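Local coordinates for cpftsy (Physcomitrella patens, PDB 4AK9), which probably acts as the SRP-receptor GTPase of the chloroplast, helping to target proteins to the thylakoid membrane, at residues A[239-244]-A[265-270]. Residues are numbered along the deposited sequence; the frame is centred on the assembly and turned at random.
Sequences VLLVLD and TGFILT
L241 and L243 meet the F267 ring on one face of two parallel strands. L241 CD2 comes to the ring edge, 4.0 Å from F267 CE1. L243 CD1 lies 3.8 Å from F267 CD1 and also touches CD1 of L269, whose side chain runs alongside. On the other face I268 CD1 reaches CB and CD1 of L240, and V242 CG1 packs 3.7 Å from T270 CG2. G266 has no side chain where L240 CD2 lies over its CA. The backbones join by a ladder that includes a nearly straight bond from I268 N to L241 O (2.8 Å, 175°) and one from L243 N to I268 O (2.7 Å). At the start, T265 grips V239 twice: T265 N bonds V239 O, and V239 N bonds T265 OG1 at 2.9 Å. With chi1 at 62°, OG1 sits between the backbone N and carbonyl carbon, turned to V239; it also bonds E238. A valine here would probably leave V239 N and E238 without this partner. Helices 251-261 and 280-288 cover the F267 face. These strands and helix 251-261 form a beta-alpha-beta crossover in the central sheet of the SRP-type GTPase domain, a P-loop NTPase fold.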
# COMPACT_ATOMS: atom_id res chain seq x y z
N VAL A 239 -4.11 19.25 17.43
CA VAL A 239 -3.11 18.18 17.57
C VAL A 239 -2.95 17.62 16.14
O VAL A 239 -3.86 17.00 15.56
CB VAL A 239 -3.52 17.06 18.59
CG1 VAL A 239 -2.49 15.94 18.64
CG2 VAL A 239 -3.74 17.65 20.00
N LEU A 240 -1.81 17.92 15.54
CA LEU A 240 -1.61 17.62 14.13
C LEU A 240 -0.66 16.44 14.02
O LEU A 240 0.48 16.48 14.48
CB LEU A 240 -1.04 18.86 13.42
CG LEU A 240 -1.94 20.08 13.50
CD1 LEU A 240 -1.26 21.31 12.87
CD2 LEU A 240 -3.28 19.79 12.81
N LEU A 241 -1.14 15.35 13.43
CA LEU A 241 -0.33 14.15 13.23
C LEU A 241 0.39 14.17 11.85
O LEU A 241 -0.26 14.26 10.78
CB LEU A 241 -1.22 12.90 13.38
CG LEU A 241 -0.54 11.58 13.04
CD1 LEU A 241 0.60 11.27 14.01
CD2 LEU A 241 -1.54 10.42 13.04
N VAL A 242 1.71 14.08 11.88
CA VAL A 242 2.50 14.18 10.66
C VAL A 242 2.76 12.76 10.18
O VAL A 242 3.25 11.93 10.94
CB VAL A 242 3.86 14.89 10.90
CG1 VAL A 242 4.65 14.94 9.56
CG2 VAL A 242 3.65 16.28 11.45
N LEU A 243 2.35 12.46 8.95
CA LEU A 243 2.50 11.10 8.39
C LEU A 243 3.28 11.15 7.08
O LEU A 243 3.04 12.02 6.25
CB LEU A 243 1.12 10.53 8.11
CG LEU A 243 0.22 10.43 9.36
CD1 LEU A 243 -1.19 10.24 8.91
CD2 LEU A 243 0.72 9.26 10.20
N ASP A 244 4.19 10.21 6.89
CA ASP A 244 5.01 10.13 5.67
C ASP A 244 4.24 9.50 4.50
O ASP A 244 4.00 8.28 4.46
CB ASP A 244 6.25 9.29 5.99
CG ASP A 244 7.27 9.28 4.86
OD1 ASP A 244 6.88 9.50 3.68
OD2 ASP A 244 8.48 9.06 5.16
N THR A 265 -6.56 16.17 15.70
CA THR A 265 -7.56 17.04 15.09
C THR A 265 -7.33 17.20 13.59
O THR A 265 -8.21 17.70 12.87
CB THR A 265 -7.55 18.43 15.76
OG1 THR A 265 -6.26 19.04 15.57
CG2 THR A 265 -7.79 18.27 17.27
N GLY A 266 -6.17 16.80 13.10
CA GLY A 266 -5.88 16.93 11.67
C GLY A 266 -4.62 16.20 11.30
O GLY A 266 -3.73 16.01 12.13
N PHE A 267 -4.53 15.76 10.03
CA PHE A 267 -3.30 15.14 9.54
C PHE A 267 -2.50 16.11 8.66
O PHE A 267 -3.06 16.97 7.98
CB PHE A 267 -3.62 13.92 8.68
CG PHE A 267 -4.50 12.91 9.36
CD1 PHE A 267 -4.08 12.24 10.48
CD2 PHE A 267 -5.76 12.61 8.82
CE1 PHE A 267 -4.89 11.30 11.10
CE2 PHE A 267 -6.59 11.65 9.44
CZ PHE A 267 -6.14 10.98 10.56
N ILE A 268 -1.19 15.92 8.68
CA ILE A 268 -0.27 16.49 7.71
C ILE A 268 0.48 15.37 7.02
O ILE A 268 1.21 14.58 7.65
CB ILE A 268 0.72 17.46 8.40
CG1 ILE A 268 -0.08 18.60 9.04
CG2 ILE A 268 1.81 18.00 7.35
CD1 ILE A 268 0.78 19.49 9.97
N LEU A 269 0.26 15.26 5.71
CA LEU A 269 0.86 14.18 4.92
C LEU A 269 2.01 14.75 4.12
O LEU A 269 1.79 15.60 3.26
CB LEU A 269 -0.18 13.55 3.97
CG LEU A 269 -0.95 12.38 4.63
CD1 LEU A 269 -1.75 12.80 5.87
CD2 LEU A 269 -1.88 11.71 3.63
N THR A 270 3.22 14.31 4.44
CA THR A 270 4.43 14.87 3.83
C THR A 270 4.95 14.00 2.68
O THR A 270 4.53 12.84 2.51
CB THR A 270 5.57 14.96 4.87
OG1 THR A 270 5.86 13.64 5.35
CG2 THR A 270 5.19 15.85 6.05